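Local structure of malic enzyme (Entamoeba histolytica, 3NV9) at residues 90-95 / 159-164; 165-170 / 188-193; 375-380 / 428-433; 147-152 / 175-180; 94-99 / 133-138. The protein probably catalyses the oxidative decarboxylation of malate to pyruvate, passing the electrons to NADP. All blocks are in the same frame, centred on the assembly; numbering follows the deposited sequence.

Contact 1: residues 90-95 / 159-164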
# COMPACT_ATOMS: atom_id res chain seq x y z
N GLY A 90 -1.09 -12.39 1.56
CA GLY A 90 -2.29 -13.23 1.63
C GLY A 90 -3.57 -12.51 1.98
O GLY A 90 -4.65 -13.00 1.64
N ASN A 91 -3.48 -11.34 2.63
CA ASN A 91 -4.71 -10.55 2.88
C ASN A 91 -4.65 -9.14 2.22
O ASN A 91 -5.37 -8.24 2.63
CB ASN A 91 -4.97 -10.52 4.41
CG ASN A 91 -6.40 -10.01 4.80
OD1 ASN A 91 -6.52 -9.14 5.67
ND2 ASN A 91 -7.44 -10.54 4.18
N PHE A 92 -3.82 -8.97 1.16
CA PHE A 92 -3.46 -7.62 0.62
C PHE A 92 -4.10 -7.41 -0.74
O PHE A 92 -3.84 -8.20 -1.69
CB PHE A 92 -1.91 -7.45 0.53
CG PHE A 92 -1.40 -6.00 0.49
CD1 PHE A 92 -2.12 -4.94 1.10
CD2 PHE A 92 -0.14 -5.72 -0.05
CE1 PHE A 92 -1.61 -3.61 1.11
CE2 PHE A 92 0.39 -4.40 -0.06
CZ PHE A 92 -0.35 -3.33 0.51
N VAL A 93 -4.92 -6.37 -0.84
CA VAL A 93 -5.64 -6.06 -2.06
C VAL A 93 -5.17 -4.73 -2.62
O VAL A 93 -5.00 -3.79 -1.85
CB VAL A 93 -7.15 -6.07 -1.84
CG1 VAL A 93 -7.87 -5.52 -3.07
CG2 VAL A 93 -7.62 -7.57 -1.54
N GLY A 94 -4.87 -4.69 -3.94
CA GLY A 94 -4.54 -3.42 -4.61
C GLY A 94 -5.74 -2.83 -5.33
O GLY A 94 -6.37 -3.52 -6.09
N VAL A 95 -6.08 -1.59 -5.03
CA VAL A 95 -7.23 -0.96 -5.65
C VAL A 95 -6.60 -0.17 -6.78
O VAL A 95 -6.07 0.92 -6.55
CB VAL A 95 -7.98 0.01 -4.63
CG1 VAL A 95 -9.30 0.59 -5.18
CG2 VAL A 95 -8.34 -0.76 -3.33
N GLN A 159 1.63 -7.65 -9.33
CA GLN A 159 0.84 -8.74 -8.81
C GLN A 159 1.53 -9.49 -7.69
O GLN A 159 0.86 -10.14 -6.88
CB GLN A 159 0.55 -9.74 -9.93
CG GLN A 159 1.67 -10.72 -10.15
CD GLN A 159 1.32 -11.68 -11.26
OE1 GLN A 159 0.62 -12.64 -11.05
NE2 GLN A 159 1.81 -11.41 -12.46
N HIS A 160 2.86 -9.44 -7.68
CA HIS A 160 3.67 -10.17 -6.73
C HIS A 160 3.60 -9.65 -5.30
O HIS A 160 4.01 -10.34 -4.36
CB HIS A 160 5.12 -10.25 -7.22
CG HIS A 160 5.22 -10.97 -8.51
ND1 HIS A 160 5.17 -10.31 -9.74
CD2 HIS A 160 5.25 -12.29 -8.79
CE1 HIS A 160 5.18 -11.21 -10.70
NE2 HIS A 160 5.24 -12.41 -10.16
N THR A 161 3.05 -8.44 -5.18
CA THR A 161 2.83 -7.78 -3.91
C THR A 161 1.50 -8.22 -3.28
O THR A 161 1.32 -8.11 -2.06
CB THR A 161 2.85 -6.23 -4.17
OG1 THR A 161 4.18 -5.86 -4.58
CG2 THR A 161 2.48 -5.41 -2.93
N PHE A 162 0.56 -8.68 -4.11
CA PHE A 162 -0.85 -8.73 -3.70
C PHE A 162 -1.47 -10.12 -3.72
O PHE A 162 -0.99 -11.02 -4.43
CB PHE A 162 -1.73 -7.77 -4.54
CG PHE A 162 -1.43 -6.33 -4.32
CD1 PHE A 162 -1.93 -5.66 -3.20
CD2 PHE A 162 -0.63 -5.63 -5.20
CE1 PHE A 162 -1.64 -4.33 -3.00
CE2 PHE A 162 -0.33 -4.29 -5.01
CZ PHE A 162 -0.83 -3.64 -3.89
N GLY A 163 -2.56 -10.26 -2.96
CA GLY A 163 -3.32 -11.48 -2.84
C GLY A 163 -4.48 -11.39 -3.77
O GLY A 163 -5.05 -12.43 -4.11
N ALA A 164 -4.89 -10.16 -4.13
CA ALA A 164 -5.81 -9.96 -5.24
C ALA A 164 -5.69 -8.57 -5.84
O ALA A 164 -5.11 -7.68 -5.21
CB ALA A 164 -7.23 -10.20 -4.81
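Phe162 lays its ring against Gly94 and Phe92 of strand 92-97. Its CB lies 3.6 Å from Phe92 O, and because CG is anti to its own carbonyl carbon (chi1 -67°) the ring swings over that strand. CD1 then passes 3.2 Å from Gly94 N. Next comes CE1, set over one face of the Phe92 ring toward the rim; the two rings form an offset stack with planes 30° apart. CZ finishes 3.8 Å from Gly94 CA, which lies over the ring face in a CH-pi contact; glycine suits the place because a CB here would press on the ring. Segment 159-164 leads from helix 148-158 into strand 164-167 of the four-stranded parallel sheet, and pairing begins here. Phe92 O takes a hydrogen bond from Gly163 N (2.7 Å), in the carbonyl plane, and a weak one from Ala164 N; Gly94 N gives one to Ala164 O (3.3 Å). Thr161 has two uses, one for each branch: its CG2 methyl rests 3.7 Å from Phe92 CE2, while OG1 is hydrogen-bonded to Cys136 O of the second subunit.

Contact 2: residues 165-170 / 188-193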
# COMPACT_ATOMS: atom_id res chain seq x y z
N ILE A 165 -6.28 -8.37 -7.02
CA ILE A 165 -6.33 -7.06 -7.58
C ILE A 165 -7.76 -6.62 -7.78
O ILE A 165 -8.56 -7.35 -8.35
CB ILE A 165 -5.63 -6.93 -8.99
CG1 ILE A 165 -4.15 -7.27 -8.92
CG2 ILE A 165 -5.95 -5.54 -9.60
CD1 ILE A 165 -3.38 -6.43 -8.00
N ASN A 166 -8.04 -5.39 -7.34
CA ASN A 166 -9.37 -4.86 -7.43
C ASN A 166 -9.35 -3.66 -8.36
O ASN A 166 -9.12 -2.51 -7.93
CB ASN A 166 -9.86 -4.54 -6.00
CG ASN A 166 -11.17 -3.77 -5.96
OD1 ASN A 166 -11.14 -2.54 -5.84
ND2 ASN A 166 -12.31 -4.48 -6.05
N LEU A 167 -9.56 -3.92 -9.65
CA LEU A 167 -9.62 -2.84 -10.66
C LEU A 167 -10.83 -1.95 -10.38
O LEU A 167 -11.91 -2.44 -10.08
CB LEU A 167 -9.72 -3.41 -12.10
CG LEU A 167 -8.66 -4.45 -12.54
CD1 LEU A 167 -9.12 -5.26 -13.75
CD2 LEU A 167 -7.30 -3.75 -12.85
N GLU A 168 -10.64 -0.64 -10.49
CA GLU A 168 -11.74 0.30 -10.37
C GLU A 168 -11.66 1.40 -11.46
O GLU A 168 -10.55 1.84 -11.78
CB GLU A 168 -11.64 1.01 -9.00
CG GLU A 168 -11.80 0.13 -7.75
CD GLU A 168 -13.25 -0.19 -7.45
OE1 GLU A 168 -13.46 -0.91 -6.45
OE2 GLU A 168 -14.18 0.28 -8.19
N ASP A 169 -12.83 1.87 -11.91
CA ASP A 169 -12.97 3.21 -12.50
C ASP A 169 -12.00 3.40 -13.71
O ASP A 169 -11.26 4.39 -13.81
CB ASP A 169 -12.77 4.28 -11.42
CG ASP A 169 -13.90 4.31 -10.38
OD1 ASP A 169 -14.77 3.42 -10.39
OD2 ASP A 169 -13.92 5.23 -9.51
N ILE A 170 -12.02 2.40 -14.57
CA ILE A 170 -11.31 2.37 -15.83
C ILE A 170 -12.38 2.42 -16.94
O ILE A 170 -13.36 1.65 -16.93
CB ILE A 170 -10.45 1.08 -15.95
CG1 ILE A 170 -9.56 0.94 -14.71
CG2 ILE A 170 -9.67 1.04 -17.26
CD1 ILE A 170 -8.51 -0.17 -14.75
N ILE A 188 -2.80 -14.48 -9.07
CA ILE A 188 -3.82 -14.04 -8.12
C ILE A 188 -5.11 -13.67 -8.89
O ILE A 188 -5.08 -13.44 -10.09
CB ILE A 188 -3.37 -12.84 -7.24
CG1 ILE A 188 -3.04 -11.62 -8.11
CG2 ILE A 188 -2.21 -13.25 -6.36
CD1 ILE A 188 -2.57 -10.37 -7.34
N PRO A 189 -6.25 -13.67 -8.20
CA PRO A 189 -7.50 -13.20 -8.77
C PRO A 189 -7.52 -11.70 -9.11
O PRO A 189 -7.15 -10.87 -8.26
CB PRO A 189 -8.53 -13.47 -7.65
CG PRO A 189 -7.74 -13.45 -6.42
CD PRO A 189 -6.44 -14.14 -6.82
N VAL A 190 -7.97 -11.40 -10.33
CA VAL A 190 -8.17 -10.05 -10.82
C VAL A 190 -9.61 -9.88 -11.28
O VAL A 190 -10.14 -10.70 -12.03
CB VAL A 190 -7.21 -9.73 -12.02
CG1 VAL A 190 -7.42 -8.28 -12.57
CG2 VAL A 190 -5.81 -9.91 -11.56
N TRP A 191 -10.24 -8.80 -10.84
CA TRP A 191 -11.62 -8.56 -11.20
C TRP A 191 -11.78 -7.06 -11.29
O TRP A 191 -10.88 -6.32 -10.92
CB TRP A 191 -12.57 -9.23 -10.18
CG TRP A 191 -12.92 -8.41 -8.99
CD1 TRP A 191 -12.06 -7.66 -8.24
CD2 TRP A 191 -14.22 -8.27 -8.38
NE1 TRP A 191 -12.75 -7.06 -7.20
CE2 TRP A 191 -14.08 -7.40 -7.29
CE3 TRP A 191 -15.50 -8.79 -8.67
CZ2 TRP A 191 -15.17 -7.04 -6.47
CZ3 TRP A 191 -16.58 -8.44 -7.84
CH2 TRP A 191 -16.40 -7.58 -6.77
N HIS A 192 -12.91 -6.60 -11.80
CA HIS A 192 -13.16 -5.20 -12.00
C HIS A 192 -14.47 -4.89 -11.21
O HIS A 192 -15.55 -5.37 -11.53
CB HIS A 192 -13.17 -4.90 -13.53
CG HIS A 192 -13.57 -3.49 -13.91
ND1 HIS A 192 -13.49 -2.42 -13.05
CD2 HIS A 192 -14.00 -2.99 -15.08
CE1 HIS A 192 -13.91 -1.32 -13.66
NE2 HIS A 192 -14.22 -1.64 -14.90
N ASP A 193 -14.33 -4.16 -10.10
CA ASP A 193 -15.40 -3.94 -9.14
C ASP A 193 -16.62 -3.37 -9.87
O ASP A 193 -17.72 -3.83 -9.66
CB ASP A 193 -14.91 -2.96 -8.06
CG ASP A 193 -15.82 -2.87 -6.83
OD1 ASP A 193 -16.74 -3.71 -6.67
OD2 ASP A 193 -15.63 -1.90 -6.04
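This is a parallel strand pairing, buried at one margin of the four-stranded sheet, where strand 190-192 lies beside strand 164-167 at 22°. The backbone ladder starts with Ile165 N giving a hydrogen bond to Pro189 O (2.9 Å); a proline suits that position, since this rung uses its carbonyl and asks no N-H of it. A weak bond from Trp191 N to Ile165 O follows, then Leu167 N to Trp191 O (3.0 Å) and Asp193 N to Leu167 O (3.0 Å). The last carbonyl is also met by His192 ND1, a weak, long bond in the plane of the imidazole.

On the face carrying Ile165, Leu167, Val190 and His192 the contacts are mostly aliphatic. Ile165 and Val190 lie side by side, Ile165 CB 3.9 Å from Val190 CG2, and Leu167 CD1 reaches Val190 CG1 at 3.7 Å; Leu179 and Leu182 of helix 174-185 pack on Leu167 and Val190 respectively. On the other face Asn166 and Trp191 run alongside each other beneath helix 363-372. Trp191 keeps CG between its backbone N and carbonyl carbon (chi1 87°), which holds the indole beside the neighbouring strand. Beyond the ladder the carboxylates of Glu168 and Asp193 cross with planes 79° apart, too close for their exact spacing to be trusted. Strand 164-167, helix 174-185 and strand 190-192 form a beta-alpha-beta crossover, with acidic residues gathered at the C-terminal ends of its parallel strands.

Contact 3: residues 375-380 / 428-433. With SO4 (sulfate ion), chain I; SO4 (sulfate ion), chain C.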
# COMPACT_ATOMS: atom_id res chain seq x y z
N ALA A 375 -9.25 -18.28 -4.41
CA ALA A 375 -9.82 -18.40 -5.73
C ALA A 375 -8.92 -17.75 -6.74
O ALA A 375 -8.32 -16.67 -6.51
CB ALA A 375 -11.21 -17.80 -5.82
N ARG A 376 -8.84 -18.43 -7.88
CA ARG A 376 -8.01 -18.01 -9.01
C ARG A 376 -8.66 -16.86 -9.75
O ARG A 376 -7.96 -15.99 -10.23
CB ARG A 376 -7.80 -19.19 -9.98
CG ARG A 376 -6.95 -20.34 -9.41
CD ARG A 376 -6.95 -21.46 -10.49
NE ARG A 376 -6.61 -22.77 -9.97
CZ ARG A 376 -5.36 -23.21 -9.83
NH1 ARG A 376 -4.32 -22.43 -10.15
NH2 ARG A 376 -5.14 -24.45 -9.36
N LYS A 377 -9.98 -16.85 -9.81
CA LYS A 377 -10.74 -15.87 -10.60
C LYS A 377 -11.98 -15.53 -9.79
O LYS A 377 -12.40 -16.37 -8.99
CB LYS A 377 -11.23 -16.53 -11.89
CG LYS A 377 -10.16 -16.74 -12.97
CD LYS A 377 -10.46 -17.94 -13.98
CE LYS A 377 -11.97 -18.16 -14.20
NZ LYS A 377 -12.18 -19.31 -15.13
N ILE A 378 -12.59 -14.35 -10.01
CA ILE A 378 -13.92 -14.11 -9.48
C ILE A 378 -14.86 -14.51 -10.56
O ILE A 378 -14.94 -13.83 -11.59
CB ILE A 378 -14.25 -12.63 -9.01
CG1 ILE A 378 -13.27 -12.03 -7.95
CG2 ILE A 378 -15.61 -12.57 -8.41
CD1 ILE A 378 -12.68 -12.96 -6.92
N THR A 379 -15.62 -15.59 -10.35
CA THR A 379 -16.53 -16.05 -11.43
C THR A 379 -17.84 -15.33 -11.28
O THR A 379 -18.09 -14.75 -10.23
CB THR A 379 -16.81 -17.56 -11.35
OG1 THR A 379 -17.46 -17.81 -10.11
CG2 THR A 379 -15.50 -18.33 -11.43
N ASP A 380 -18.68 -15.39 -12.31
CA ASP A 380 -20.02 -14.83 -12.26
C ASP A 380 -20.85 -15.57 -11.19
O ASP A 380 -21.62 -14.97 -10.47
CB ASP A 380 -20.73 -14.90 -13.62
CG ASP A 380 -20.20 -13.88 -14.64
OD1 ASP A 380 -19.29 -13.07 -14.30
OD2 ASP A 380 -20.70 -13.89 -15.82
N ASP A 428 -17.30 -23.95 -8.28
CA ASP A 428 -16.90 -23.56 -9.61
C ASP A 428 -15.54 -24.18 -10.05
O ASP A 428 -15.21 -24.19 -11.24
CB ASP A 428 -16.87 -22.03 -9.70
CG ASP A 428 -18.27 -21.40 -9.62
OD1 ASP A 428 -19.31 -22.06 -9.95
OD2 ASP A 428 -18.32 -20.21 -9.25
N GLY A 429 -14.76 -24.66 -9.09
CA GLY A 429 -13.47 -25.27 -9.38
C GLY A 429 -12.31 -24.28 -9.49
O GLY A 429 -11.18 -24.65 -9.93
N VAL A 430 -12.57 -23.05 -9.04
CA VAL A 430 -11.54 -22.03 -9.03
C VAL A 430 -10.78 -21.88 -7.69
O VAL A 430 -9.76 -21.18 -7.64
CB VAL A 430 -12.07 -20.71 -9.57
CG1 VAL A 430 -12.69 -20.97 -10.93
CG2 VAL A 430 -13.11 -20.07 -8.60
N ALA A 431 -11.25 -22.56 -6.65
CA ALA A 431 -10.59 -22.49 -5.34
C ALA A 431 -9.36 -23.37 -5.25
O ALA A 431 -9.36 -24.51 -5.73
CB ALA A 431 -11.56 -22.81 -4.21
N ARG A 432 -8.31 -22.82 -4.64
CA ARG A 432 -7.04 -23.50 -4.43
C ARG A 432 -6.93 -24.03 -3.00
O ARG A 432 -5.95 -24.67 -2.62
CB ARG A 432 -5.88 -22.55 -4.78
CG ARG A 432 -5.79 -22.29 -6.32
CD ARG A 432 -4.57 -21.42 -6.68
NE ARG A 432 -4.86 -20.00 -6.46
CZ ARG A 432 -4.26 -18.97 -7.05
NH1 ARG A 432 -3.32 -19.17 -7.98
NH2 ARG A 432 -4.62 -17.72 -6.74
N VAL A 433 -7.94 -23.73 -2.21
CA VAL A 433 -8.11 -24.27 -0.85
C VAL A 433 -9.53 -24.81 -0.84
O VAL A 433 -10.49 -24.02 -0.80
CB VAL A 433 -8.02 -23.16 0.22
CG1 VAL A 433 -8.51 -23.70 1.60
CG2 VAL A 433 -6.62 -22.57 0.31
S SO4 I . -1.74 -23.15 -8.39
O1 SO4 I . -2.96 -23.84 -7.95
O2 SO4 I . -0.62 -23.74 -7.66
O3 SO4 I . -1.56 -23.31 -9.83
O4 SO4 I . -1.81 -21.72 -8.10
S SO4 C . -16.48 -17.12 -15.59
O1 SO4 C . -17.02 -18.27 -16.28
O2 SO4 C . -15.37 -17.56 -14.77
O3 SO4 C . -16.01 -16.15 -16.58
O4 SO4 C . -17.55 -16.45 -14.89
O HOH W 1 -5.97 -16.65 -4.60
O HOH W 2 -8.16 -24.29 -8.60
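Arg376 and Val430 join two loops at helix ends: segment 375-380 runs into helix 380-396 with Thr379 as N-cap, and segment 428-433 leaves helix 413-428 through a Schellman motif at Gly429, whose positive phi suits glycine. Among the direct polar contacts, Arg376 N gives a hydrogen bond to Val430 O (2.9 Å) from 34° outside the carbonyl plane. Thr379 OG1 donates to Asp428 OD2 (2.7 Å), meeting the carboxylate from above its plane. The same hydroxyl caps Met382 N, a double role consistent with OG1 standing between the backbone N and the carbonyl carbon (chi1 62°).

Apolar contact centres on Val430, a compact branched residue: CG1 meets Thr379 CG2 tip to tip, and CG2 lies 4.1 Å from Ala375 CB.

The charged group is a pair of arginines sharing one sulfate, probably from the crystallisation liquor. Their chains cross at about a right angle, with Arg432 CG centred over a face of the Arg376 guanidinium. Arg376 NH1 points almost straight at sulfate O3 (2.9 Å), whereas Arg432 NH1 reaches O4 (3.0 Å) and also holds Asp187 O. A second sulfate accepts from Asp380 N at the start of helix 380-396. Waters also bridge the loops; one accepts from Arg432 NH2 (2.7 Å) and donates to Ala375 O (3.0 Å).

Contact 4: residues 147-152 / 175-180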
# COMPACT_ATOMS: atom_id res chain seq x y z
N ASP A 147 -3.66 3.81 -22.38
CA ASP A 147 -3.22 2.58 -23.02
C ASP A 147 -3.48 1.34 -22.15
O ASP A 147 -2.80 1.10 -21.17
CB ASP A 147 -1.74 2.73 -23.36
CG ASP A 147 -1.19 1.57 -24.09
OD1 ASP A 147 -1.95 0.68 -24.50
OD2 ASP A 147 0.07 1.53 -24.24
N PRO A 148 -4.43 0.52 -22.56
CA PRO A 148 -4.77 -0.67 -21.76
C PRO A 148 -3.56 -1.57 -21.53
O PRO A 148 -3.40 -2.13 -20.44
CB PRO A 148 -5.77 -1.41 -22.61
CG PRO A 148 -5.72 -0.77 -24.00
CD PRO A 148 -5.00 0.52 -23.92
N ASP A 149 -2.70 -1.69 -22.55
CA ASP A 149 -1.52 -2.54 -22.46
C ASP A 149 -0.58 -2.07 -21.36
O ASP A 149 0.16 -2.87 -20.79
CB ASP A 149 -0.77 -2.62 -23.83
CG ASP A 149 -1.67 -3.06 -25.00
OD1 ASP A 149 -2.59 -3.91 -24.83
OD2 ASP A 149 -1.44 -2.53 -26.13
N ALA A 150 -0.58 -0.77 -21.09
CA ALA A 150 0.20 -0.22 -19.99
C ALA A 150 -0.38 -0.73 -18.64
O ALA A 150 0.36 -1.14 -17.74
CB ALA A 150 0.21 1.31 -20.05
N VAL A 151 -1.71 -0.74 -18.53
CA VAL A 151 -2.38 -1.20 -17.33
C VAL A 151 -2.07 -2.70 -17.18
O VAL A 151 -1.63 -3.12 -16.12
CB VAL A 151 -3.91 -0.84 -17.29
CG1 VAL A 151 -4.54 -1.23 -15.95
CG2 VAL A 151 -4.13 0.68 -17.51
N ILE A 152 -2.16 -3.45 -18.28
CA ILE A 152 -1.88 -4.91 -18.24
C ILE A 152 -0.47 -5.21 -17.76
O ILE A 152 -0.26 -6.05 -16.86
CB ILE A 152 -2.14 -5.59 -19.61
CG1 ILE A 152 -3.65 -5.60 -19.85
CG2 ILE A 152 -1.65 -6.97 -19.60
CD1 ILE A 152 -4.11 -5.87 -21.30
N CYS A 175 -11.39 -1.15 -19.93
CA CYS A 175 -11.60 -2.04 -18.76
C CYS A 175 -11.80 -3.53 -19.17
O CYS A 175 -11.34 -4.44 -18.46
CB CYS A 175 -12.77 -1.56 -17.91
SG CYS A 175 -14.33 -1.47 -18.82
N TYR A 176 -12.40 -3.78 -20.33
CA TYR A 176 -12.60 -5.19 -20.76
C TYR A 176 -11.30 -5.90 -21.10
O TYR A 176 -10.99 -7.01 -20.58
CB TYR A 176 -13.58 -5.27 -21.93
CG TYR A 176 -14.97 -4.75 -21.62
CD1 TYR A 176 -15.77 -5.34 -20.59
CD2 TYR A 176 -15.51 -3.70 -22.34
CE1 TYR A 176 -17.05 -4.89 -20.33
CE2 TYR A 176 -16.78 -3.21 -22.06
CZ TYR A 176 -17.55 -3.83 -21.05
OH TYR A 176 -18.83 -3.38 -20.81
N LYS A 177 -10.51 -5.25 -21.94
CA LYS A 177 -9.26 -5.81 -22.38
C LYS A 177 -8.37 -6.10 -21.18
O LYS A 177 -7.80 -7.21 -21.05
CB LYS A 177 -8.58 -4.87 -23.41
CG LYS A 177 -7.22 -5.35 -23.82
CD LYS A 177 -6.61 -4.57 -25.01
CE LYS A 177 -5.26 -5.18 -25.45
NZ LYS A 177 -4.73 -4.56 -26.71
N ILE A 178 -8.25 -5.11 -20.30
CA ILE A 178 -7.43 -5.22 -19.10
C ILE A 178 -7.92 -6.36 -18.21
O ILE A 178 -7.15 -7.21 -17.82
CB ILE A 178 -7.41 -3.88 -18.31
CG1 ILE A 178 -6.76 -2.77 -19.16
CG2 ILE A 178 -6.66 -4.04 -17.01
CD1 ILE A 178 -7.13 -1.30 -18.70
N LEU A 179 -9.21 -6.40 -17.92
CA LEU A 179 -9.71 -7.43 -17.02
C LEU A 179 -9.52 -8.82 -17.66
O LEU A 179 -8.91 -9.73 -17.06
CB LEU A 179 -11.18 -7.17 -16.64
CG LEU A 179 -11.85 -8.37 -15.90
CD1 LEU A 179 -11.18 -8.64 -14.55
CD2 LEU A 179 -13.34 -8.26 -15.77
N ASP A 180 -10.01 -8.95 -18.88
CA ASP A 180 -10.08 -10.24 -19.59
C ASP A 180 -8.71 -10.88 -19.72
O ASP A 180 -8.58 -12.08 -19.47
CB ASP A 180 -10.74 -10.05 -20.97
CG ASP A 180 -12.16 -9.56 -20.87
OD1 ASP A 180 -12.73 -9.68 -19.77
OD2 ASP A 180 -12.74 -9.04 -21.85
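Ile178 drives its side chain into helix 148-158, crossing Val151 at about a right angle. Its CD1 touches Val151 CB at 3.5 Å, CG2 meets Val151 CG1 at 3.7 Å, and CG1 lies against Pro148 CB at 3.8 Å, so that both methyls and the CG1 methylene are used. The branched valine and isoleucine present broad apolar flanks to each other. Ile152 comes from the next position along, its CG1 3.9 Å from Ile178 CA. The axes of the short segments 148-152 and 175-180 approach to 9.0 Å at 27°; their helices are the connections before and after strand 164-167 in the alpha/beta N-terminal region, and they cover the same face of its parallel sheet. Lys177 lies at the exposed side. With CG anti to the backbone N (chi1 175°) and the chain extended beyond it, its CD slants across Pro148 CG, and NZ meets Asp149 OD1 at 2.9 Å in a salt bridge whose hydrogen bond is weak. NZ is also hydrogen-bonded to a glycerol molecule. Proline fits the first turn of a helix, where its nitrogen need not donate. Just before it, Asp147 is the N-cap: its OD1 accepts from Asp149 N (3.2 Å), which approaches from above the carboxylate plane.

Contact 5: residues 94-99 / 133-138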
# COMPACT_ATOMS: atom_id res chain seq x y z
N GLY A 94 -4.87 -4.69 -3.94
CA GLY A 94 -4.54 -3.42 -4.61
C GLY A 94 -5.74 -2.83 -5.33
O GLY A 94 -6.37 -3.52 -6.09
N VAL A 95 -6.08 -1.59 -5.03
CA VAL A 95 -7.23 -0.96 -5.65
C VAL A 95 -6.60 -0.17 -6.78
O VAL A 95 -6.07 0.92 -6.55
CB VAL A 95 -7.98 0.01 -4.63
CG1 VAL A 95 -9.30 0.59 -5.18
CG2 VAL A 95 -8.34 -0.76 -3.33
N VAL A 96 -6.62 -0.75 -7.97
CA VAL A 96 -5.88 -0.26 -9.14
C VAL A 96 -6.84 0.51 -10.03
O VAL A 96 -7.91 0.03 -10.38
CB VAL A 96 -5.17 -1.45 -9.92
CG1 VAL A 96 -4.46 -0.95 -11.22
CG2 VAL A 96 -4.17 -2.11 -9.02
N SER A 97 -6.49 1.76 -10.29
CA SER A 97 -7.29 2.61 -11.18
C SER A 97 -6.37 3.52 -11.98
O SER A 97 -5.29 3.85 -11.50
CB SER A 97 -8.22 3.48 -10.40
OG SER A 97 -9.07 4.20 -11.30
N ASP A 98 -6.78 3.88 -13.19
CA ASP A 98 -6.06 4.88 -13.95
C ASP A 98 -6.77 6.23 -13.91
O ASP A 98 -6.37 7.18 -14.59
CB ASP A 98 -5.73 4.38 -15.39
CG ASP A 98 -6.95 4.24 -16.32
OD1 ASP A 98 -6.68 3.92 -17.51
OD2 ASP A 98 -8.13 4.46 -15.94
N SER A 99 -7.80 6.26 -13.06
CA SER A 99 -8.65 7.41 -12.73
C SER A 99 -9.34 8.03 -13.93
O SER A 99 -9.54 9.22 -14.01
CB SER A 99 -7.89 8.47 -11.94
OG SER A 99 -7.20 7.86 -10.91
N VAL A 133 -4.76 -0.96 -0.35
CA VAL A 133 -4.29 0.37 -0.53
C VAL A 133 -4.66 0.91 -1.93
O VAL A 133 -4.76 0.17 -2.89
CB VAL A 133 -2.79 0.55 -0.25
CG1 VAL A 133 -2.52 0.47 1.25
CG2 VAL A 133 -1.95 -0.37 -1.06
N PRO A 134 -4.90 2.21 -2.03
CA PRO A 134 -5.12 2.75 -3.39
C PRO A 134 -3.84 2.58 -4.25
O PRO A 134 -2.70 2.75 -3.74
CB PRO A 134 -5.46 4.22 -3.12
CG PRO A 134 -4.99 4.51 -1.70
CD PRO A 134 -4.71 3.25 -1.00
N ILE A 135 -4.00 2.19 -5.53
CA ILE A 135 -2.88 2.21 -6.49
C ILE A 135 -3.34 2.97 -7.70
O ILE A 135 -3.86 2.39 -8.61
CB ILE A 135 -2.46 0.81 -6.93
CG1 ILE A 135 -2.09 -0.05 -5.71
CG2 ILE A 135 -1.27 0.82 -7.94
CD1 ILE A 135 -0.71 0.25 -5.12
N CYS A 136 -3.20 4.29 -7.67
CA CYS A 136 -3.61 5.19 -8.79
C CYS A 136 -2.44 5.44 -9.76
O CYS A 136 -1.38 5.89 -9.35
CB CYS A 136 -4.15 6.52 -8.24
SG CYS A 136 -5.76 6.31 -7.55
N ILE A 137 -2.61 5.08 -11.02
CA ILE A 137 -1.50 5.09 -11.97
C ILE A 137 -1.83 5.94 -13.14
O ILE A 137 -3.00 6.21 -13.43
CB ILE A 137 -1.21 3.69 -12.50
CG1 ILE A 137 -2.35 3.21 -13.46
CG2 ILE A 137 -0.89 2.72 -11.33
CD1 ILE A 137 -2.15 1.77 -14.06
N ASP A 138 -0.78 6.36 -13.83
CA ASP A 138 -0.95 7.01 -15.13
C ASP A 138 -0.94 5.91 -16.18
O ASP A 138 0.01 5.13 -16.28
CB ASP A 138 0.19 7.98 -15.39
CG ASP A 138 -0.02 8.80 -16.70
OD1 ASP A 138 -0.99 8.55 -17.47
OD2 ASP A 138 0.77 9.73 -16.92
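The flat groups that Val95 and Ile135 bring together are peptide units: Ile135 N donates to Val95 O at 2.6 Å, tilted 32° from that carbonyl's plane. Val95 N to Val133 O (3.1 Å), Ser97 N to Ile135 O (3.2 Å) and Ile137 N to Ser97 O (3.0 Å) complete the ladder between parallel strands 92-97 and 131-136. Around these bonds, CA hydrogens of Val96 and Cys136 point at Ile135 O and Ser97 O respectively. One face of the sheet carries Val96 and Ile135, with Val96 CG2 4.0 Å from Ile135 CB, below Val155 and Phe154 of helix 148-158. On the other, Val95, Pro134 and Cys136 lie under Met117 of helix 114-128, the crossover of this beta-alpha-beta unit. Past the strand ends Ile137 sets CG1 between its backbone N and carbonyl carbon (chi1 70°), placing it 3.6 Å from Ser97 O. Ser97 OG accepts from Ser99 N in an ST turn and is bonded to Glu168 O as well, so a small hydroxyl both shapes the turn and ties in the chain just after strand 164-167. The pairing rests on four main-chain bonds, in which Pro134, lacking an N-H, has no donor part, and they are shielded between two helical layers.

Overall arrangement
From the N terminus, strand 92-97 opens both contact 1 and contact 5. Contact 5 closes first, after helix 114-128; contact 1 closes later, beyond helix 148-158, so its longer loop starts from the same strand and takes in most of that of contact 5. Contact 4 starts within the loop of contact 1 and ends past it, so the two cross; contact 2 crosses contact 4 in turn, opening at strand 164-167 and closing at strand 190-192. Contacts 5, 1 and 2 thereby join neighbouring strands of one parallel sheet, and contact 4 pairs two helices on one face of it. Contact 3 follows in series, closing a largely helical loop; its Ala375 and Ile378 touch Pro189 and Trp191 of contact 2. Contacts 1 and 5, and contact 4 through Ala150, also meet the second subunit.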